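Local coordinates for protein carbohydrate deacetylase (Enterococcus faecalis, PDB 2I5I) that probably removes acetyl groups from acetylated carbohydrates during oligosaccharide breakdown, as a magnesium-dependent homodimeric hydrolase of the YdjC family, at residues P43-A48 with I115-S120; L39-Y44 with H64-L69. One frame throughout, in Å; residues are numbered along the deposited sequence.

Contact 1 of 2, residues P43-A48 with I115-S120; sequences PYFLEA and ISFMKS
Phe-45, in the first turn of helix 45-55, brings the far corner of its ring against the backbone and side chain of Phe-117, near the end of helix 103-117. Its CG stands anti to the backbone N (chi1 168°), which carries the ring straight out from the helix and sets CZ 3.5 Å from the carbonyl O of Phe-117. That oxygen lies at the ring's edge, near its plane, where the slightly positive C-H rim suits a carbonyl. Phe-117 also holds its CG anti to N, yet its side chain leaves the other way and crosses that of Phe-45 at about a right angle. The two rings form an oblique pair, neither stacked nor edge-to-face, with planes at 50° and centroids 5.4 Å apart. Their closest approach is CZ of Phe-45 to CD2 of Phe-117, 3.7 Å. Beyond this pair Phe-117 packs on Ile-61 and Val-63 of strand 60-65 and on Met-49.

Ser-120 adds a further contact to the Phe-45 ring. Its OG sits between the backbone N and the carbonyl carbon (chi1 80°), folded back to bond Phe-117 O at 2.8 Å. The backbone N of Ser-120 shares this acceptor, and OG also bonds Arg-122 N. With its hydroxyl turned back to its own segment, the residue offers CB to Phe-45, 3.9 Å from CE2. Leu-46 adds a more exposed margin: its CD2 methyl rests 3.7 Å from CA of Ser-120, a small residue that lets the branch approach the backbone.

No hydrogen bond joins the two segments. Helix 45-55 is thus held to the end of helix 103-117 by shape and dispersion. Phe-117 O already accepts from Ser-120 OG and N, so burying it against an aromatic edge probably costs little.

Contact 2 of 2, residues L39-Y44 with H64-L69; sequences LPTSPY and HLTLTL
Leu-39 lies alongside His-64, the two side chains running in parallel, and its CD2 methyl meets CD2 of the imidazole at 3.5 Å, at the ring's edge and near its plane. The other methyl, CD1, goes tip to tip with CD1 of Leu-69 at 4.1 Å; the branching of leucine lets it serve both neighbours. In Thr-41, chi1 of 38° sets OG1 between the backbone N and the carbonyl carbon, 3.4 Å from CG2 of Thr-66. The same OG1 donates to a water at 2.9 Å. That water in turn donates to His-64 O, 2.7 Å away, bridging the segments where no direct hydrogen bond does. A type I turn from Leu-39 to Ser-42, closed by Ser-42 N to Leu-39 O, brings Thr-41 round to this position.

Segment 39-44 follows strand 35-38, while 64-69 begins in the last two residues of strand 60-65; helix 45-55 connects these parallel neighbours in a beta-alpha-beta crossover. The C-terminal strand ends of a parallel alpha/beta sheet commonly carry the active site. A hydrogen bond from His-64 ND1 to Asp-128 helps set the imidazole's rotation. With Asp-13 and His-130, the latter a predicted magnesium ligand, His-64 may outline an empty metal site. Thr-66 packs against His-130.

Overall arrangement
Both contacts are largely buried, but contact 2 lies nearer the centre of the chain, about 11 Å from it centre to centre against about 15 Å for contact 1, and the centres of the two contacts are about 10 Å apart. They share Pro-43 and Tyr-44, where the loop after strand 35-38 leads into helix 45-55. Contact 1 joins two helix ends outside the sheet, mainly through aromatic and aliphatic packing, and its Leu-46 edge is exposed. Contact 2 joins the loop after one strand to the end of its neighbour and the loop beyond, mixing aliphatic packing with a water bridge beside a possible metal site. Pro-40 connects the two contacts, touching Phe-45, Ser-116 and Phe-117.

Contact 1 of 2, residues P43-A48 with I115-S120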
loop_
_atom_site.group_PDB
_atom_site.type_symbol
_atom_site.label_atom_id
_atom_site.label_comp_id
_atom_site.label_asym_id
_atom_site.label_seq_id
_atom_site.Cartn_x
_atom_site.Cartn_y
_atom_site.Cartn_z
ATOM N N PRO A 43 -4.831 -15.525 19.162
ATOM C CA PRO A 43 -5.785 -14.472 18.745
ATOM C C PRO A 43 -5.134 -13.405 17.869
ATOM O O PRO A 43 -5.806 -12.708 17.110
ATOM C CB PRO A 43 -6.254 -13.897 20.073
ATOM C CG PRO A 43 -5.258 -14.307 21.083
ATOM C CD PRO A 43 -4.587 -15.568 20.594
ATOM N N TYR A 44 -3.821 -13.269 17.938
ATOM C CA TYR A 44 -3.025 -12.339 17.150
ATOM C C TYR A 44 -2.699 -12.857 15.759
ATOM O O TYR A 44 -1.972 -12.195 15.012
ATOM C CB TYR A 44 -1.695 -12.062 17.881
ATOM C CG TYR A 44 -1.919 -11.614 19.296
ATOM C CD1 TYR A 44 -2.389 -10.317 19.519
ATOM C CD2 TYR A 44 -1.681 -12.433 20.386
ATOM C CE1 TYR A 44 -2.607 -9.869 20.795
ATOM C CE2 TYR A 44 -1.908 -11.968 21.668
ATOM C CZ TYR A 44 -2.365 -10.689 21.867
ATOM O OH TYR A 44 -2.605 -10.212 23.135
ATOM N N PHE A 45 -3.200 -14.036 15.379
ATOM C CA PHE A 45 -2.782 -14.591 14.087
ATOM C C PHE A 45 -3.061 -13.722 12.872
ATOM O O PHE A 45 -2.186 -13.491 12.047
ATOM C CB PHE A 45 -3.476 -15.939 13.861
ATOM C CG PHE A 45 -3.351 -16.494 12.458
ATOM C CD1 PHE A 45 -2.141 -16.979 11.994
ATOM C CD2 PHE A 45 -4.453 -16.517 11.635
ATOM C CE1 PHE A 45 -2.037 -17.482 10.699
ATOM C CE2 PHE A 45 -4.378 -17.031 10.351
ATOM C CZ PHE A 45 -3.158 -17.521 9.914
ATOM N N LEU A 46 -4.312 -13.271 12.724
ATOM C CA LEU A 46 -4.691 -12.531 11.535
ATOM C C LEU A 46 -3.969 -11.203 11.490
ATOM O O LEU A 46 -3.499 -10.747 10.435
ATOM C CB LEU A 46 -6.223 -12.419 11.476
ATOM C CG LEU A 46 -6.999 -13.646 11.012
ATOM C CD1 LEU A 46 -8.497 -13.339 10.917
ATOM C CD2 LEU A 46 -6.553 -14.170 9.659
ATOM N N GLU A 47 -3.808 -10.559 12.631
ATOM C CA GLU A 47 -3.003 -9.322 12.654
ATOM C C GLU A 47 -1.589 -9.562 12.176
ATOM O O GLU A 47 -0.979 -8.816 11.399
ATOM C CB GLU A 47 -2.994 -8.749 14.074
ATOM C CG GLU A 47 -4.366 -8.265 14.513
ATOM C CD GLU A 47 -4.442 -7.997 16.001
ATOM O OE1 GLU A 47 -3.436 -8.227 16.694
ATOM O OE2 GLU A 47 -5.520 -7.554 16.455
ATOM N N ALA A 48 -0.997 -10.657 12.646
ATOM C CA ALA A 48 0.345 -11.021 12.220
ATOM C C ALA A 48 0.415 -11.211 10.717
ATOM O O ALA A 48 1.334 -10.787 10.004
ATOM C CB ALA A 48 0.779 -12.286 12.960
ATOM N N ILE A 115 -7.463 -25.017 8.165
ATOM C CA ILE A 115 -8.528 -24.202 7.575
ATOM C C ILE A 115 -8.533 -22.790 8.160
ATOM O O ILE A 115 -8.764 -21.817 7.448
ATOM C CB ILE A 115 -9.886 -24.869 7.783
ATOM C CG1 ILE A 115 -10.013 -26.093 6.839
ATOM C CG2 ILE A 115 -11.054 -23.943 7.622
ATOM C CD1 ILE A 115 -10.172 -27.325 7.684
ATOM N N SER A 116 -8.247 -22.702 9.448
ATOM C CA SER A 116 -8.187 -21.434 10.154
ATOM C C SER A 116 -7.044 -20.576 9.594
ATOM O O SER A 116 -7.279 -19.393 9.388
ATOM C CB SER A 116 -8.031 -21.623 11.651
ATOM O OG SER A 116 -9.166 -22.286 12.178
ATOM N N PHE A 117 -5.877 -21.158 9.365
ATOM C CA PHE A 117 -4.802 -20.426 8.711
ATOM C C PHE A 117 -5.319 -19.778 7.430
ATOM O O PHE A 117 -5.007 -18.612 7.151
ATOM C CB PHE A 117 -3.629 -21.345 8.375
ATOM C CG PHE A 117 -2.393 -20.715 7.766
ATOM C CD1 PHE A 117 -2.248 -20.341 6.454
ATOM C CD2 PHE A 117 -1.308 -20.474 8.605
ATOM C CE1 PHE A 117 -1.126 -19.719 5.938
ATOM C CE2 PHE A 117 -0.164 -19.867 8.124
ATOM C CZ PHE A 117 -0.066 -19.486 6.802
HETATM N N MSE A 118 -6.022 -20.579 6.627
HETATM C CA MSE A 118 -6.364 -20.093 5.284
HETATM C C MSE A 118 -7.423 -18.996 5.327
HETATM O O MSE A 118 -7.707 -18.378 4.302
HETATM C CB MSE A 118 -6.739 -21.264 4.346
HETATM C CG MSE A 118 -5.471 -22.040 3.985
HETATM SE SE MSE A 118 -5.628 -23.464 2.863
HETATM C CE MSE A 118 -7.108 -24.186 3.464
ATOM N N LYS A 119 -7.993 -18.692 6.481
ATOM C CA LYS A 119 -8.849 -17.511 6.650
ATOM C C LYS A 119 -8.037 -16.227 6.455
ATOM O O LYS A 119 -8.607 -15.156 6.217
ATOM C CB LYS A 119 -9.540 -17.537 8.012
ATOM C CG LYS A 119 -10.610 -18.624 8.107
ATOM C CD LYS A 119 -11.395 -18.592 9.408
ATOM C CE LYS A 119 -11.919 -19.987 9.723
ATOM N NZ LYS A 119 -12.647 -20.032 11.020
ATOM N N SER A 120 -6.716 -16.338 6.501
ATOM C CA SER A 120 -5.810 -15.241 6.187
ATOM C C SER A 120 -5.798 -14.888 4.705
ATOM O O SER A 120 -5.122 -13.950 4.260
ATOM C CB SER A 120 -4.421 -15.667 6.664
ATOM O OG SER A 120 -3.807 -16.532 5.726
#

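Contact 2 of 2, residues L39-Y44 with H64-L69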
loop_
_atom_site.group_PDB
_atom_site.type_symbol
_atom_site.label_atom_id
_atom_site.label_comp_id
_atom_site.label_asym_id
_atom_site.label_seq_id
_atom_site.Cartn_x
_atom_site.Cartn_y
_atom_site.Cartn_z
ATOM N N LEU A 39 0.857 -19.547 14.280
ATOM C CA LEU A 39 -0.179 -20.168 15.094
ATOM C C LEU A 39 -1.568 -19.612 14.836
ATOM O O LEU A 39 -1.952 -18.569 15.381
ATOM C CB LEU A 39 0.177 -19.997 16.564
ATOM C CG LEU A 39 1.492 -20.580 17.082
ATOM C CD1 LEU A 39 2.013 -19.752 18.245
ATOM C CD2 LEU A 39 1.289 -22.048 17.500
ATOM N N PRO A 40 -2.421 -20.277 14.066
ATOM C CA PRO A 40 -3.810 -19.853 13.953
ATOM C C PRO A 40 -4.616 -19.903 15.248
ATOM O O PRO A 40 -5.684 -19.290 15.376
ATOM C CB PRO A 40 -4.442 -20.861 12.968
ATOM C CG PRO A 40 -3.425 -21.916 12.759
ATOM C CD PRO A 40 -2.102 -21.474 13.263
ATOM N N THR A 41 -4.134 -20.642 16.240
ATOM C CA THR A 41 -4.785 -20.787 17.527
ATOM C C THR A 41 -4.567 -19.547 18.385
ATOM O O THR A 41 -5.181 -19.370 19.436
ATOM C CB THR A 41 -4.259 -22.025 18.291
ATOM O OG1 THR A 41 -2.854 -22.174 18.079
ATOM C CG2 THR A 41 -4.964 -23.255 17.732
ATOM N N SER A 42 -3.677 -18.678 17.894
ATOM C CA SER A 42 -3.406 -17.427 18.602
ATOM C C SER A 42 -4.328 -16.296 18.203
ATOM O O SER A 42 -4.630 -16.035 17.047
ATOM C CB SER A 42 -1.957 -17.009 18.308
ATOM O OG SER A 42 -1.588 -15.946 19.176
ATOM N N PRO A 43 -4.831 -15.525 19.162
ATOM C CA PRO A 43 -5.785 -14.472 18.745
ATOM C C PRO A 43 -5.134 -13.405 17.869
ATOM O O PRO A 43 -5.806 -12.708 17.110
ATOM C CB PRO A 43 -6.254 -13.897 20.073
ATOM C CG PRO A 43 -5.258 -14.307 21.083
ATOM C CD PRO A 43 -4.587 -15.568 20.594
ATOM N N TYR A 44 -3.821 -13.269 17.938
ATOM C CA TYR A 44 -3.025 -12.339 17.150
ATOM C C TYR A 44 -2.699 -12.857 15.759
ATOM O O TYR A 44 -1.972 -12.195 15.012
ATOM C CB TYR A 44 -1.695 -12.062 17.881
ATOM C CG TYR A 44 -1.919 -11.614 19.296
ATOM C CD1 TYR A 44 -2.389 -10.317 19.519
ATOM C CD2 TYR A 44 -1.681 -12.433 20.386
ATOM C CE1 TYR A 44 -2.607 -9.869 20.795
ATOM C CE2 TYR A 44 -1.908 -11.968 21.668
ATOM C CZ TYR A 44 -2.365 -10.689 21.867
ATOM O OH TYR A 44 -2.605 -10.212 23.135
ATOM N N HIS A 64 1.890 -23.561 11.930
ATOM C CA HIS A 64 2.391 -24.080 13.180
ATOM C C HIS A 64 1.272 -24.785 13.947
ATOM O O HIS A 64 0.514 -24.185 14.709
ATOM C CB HIS A 64 2.958 -22.944 14.029
ATOM C CG HIS A 64 4.120 -23.301 14.900
ATOM N ND1 HIS A 64 5.133 -24.133 14.504
ATOM C CD2 HIS A 64 4.447 -22.927 16.156
ATOM C CE1 HIS A 64 6.029 -24.270 15.457
ATOM N NE2 HIS A 64 5.634 -23.541 16.487
ATOM N N LEU A 65 1.118 -26.100 13.720
ATOM C CA LEU A 65 0.069 -26.829 14.436
ATOM C C LEU A 65 0.422 -26.991 15.909
ATOM O O LEU A 65 1.607 -27.009 16.235
ATOM C CB LEU A 65 -0.139 -28.208 13.811
ATOM C CG LEU A 65 -0.528 -28.254 12.332
ATOM C CD1 LEU A 65 -0.423 -29.717 11.891
ATOM C CD2 LEU A 65 -1.907 -27.698 12.067
ATOM N N THR A 66 -0.570 -27.114 16.790
ATOM C CA THR A 66 -0.352 -27.298 18.205
ATOM C C THR A 66 -1.422 -28.146 18.896
ATOM O O THR A 66 -2.587 -28.224 18.497
ATOM C CB THR A 66 -0.270 -25.928 18.941
ATOM O OG1 THR A 66 0.141 -26.140 20.294
ATOM C CG2 THR A 66 -1.623 -25.266 18.935
ATOM N N LEU A 67 -0.959 -28.790 19.957
ATOM C CA LEU A 67 -1.777 -29.488 20.915
ATOM C C LEU A 67 -1.478 -29.034 22.342
ATOM O O LEU A 67 -2.088 -29.529 23.281
ATOM C CB LEU A 67 -1.542 -31.006 20.842
ATOM C CG LEU A 67 -2.047 -31.689 19.572
ATOM C CD1 LEU A 67 -1.661 -33.164 19.552
ATOM C CD2 LEU A 67 -3.552 -31.544 19.423
ATOM N N THR A 68 -0.537 -28.097 22.512
ATOM C CA THR A 68 0.010 -27.840 23.842
ATOM C C THR A 68 0.253 -26.357 24.103
ATOM O O THR A 68 0.958 -26.001 25.044
ATOM C CB THR A 68 1.364 -28.579 24.008
ATOM O OG1 THR A 68 2.285 -28.042 23.048
ATOM C CG2 THR A 68 1.271 -30.063 23.702
ATOM N N LEU A 69 -0.299 -25.475 23.274
ATOM C CA LEU A 69 -0.017 -24.044 23.418
ATOM C C LEU A 69 -0.577 -23.558 24.759
ATOM O O LEU A 69 -1.774 -23.623 25.034
ATOM C CB LEU A 69 -0.565 -23.229 22.270
ATOM C CG LEU A 69 -0.319 -21.723 22.205
ATOM C CD1 LEU A 69 1.141 -21.397 21.949
ATOM C CD2 LEU A 69 -1.167 -21.087 21.107
HETATM O O HOH W 1 -1.936 -23.728 15.790
#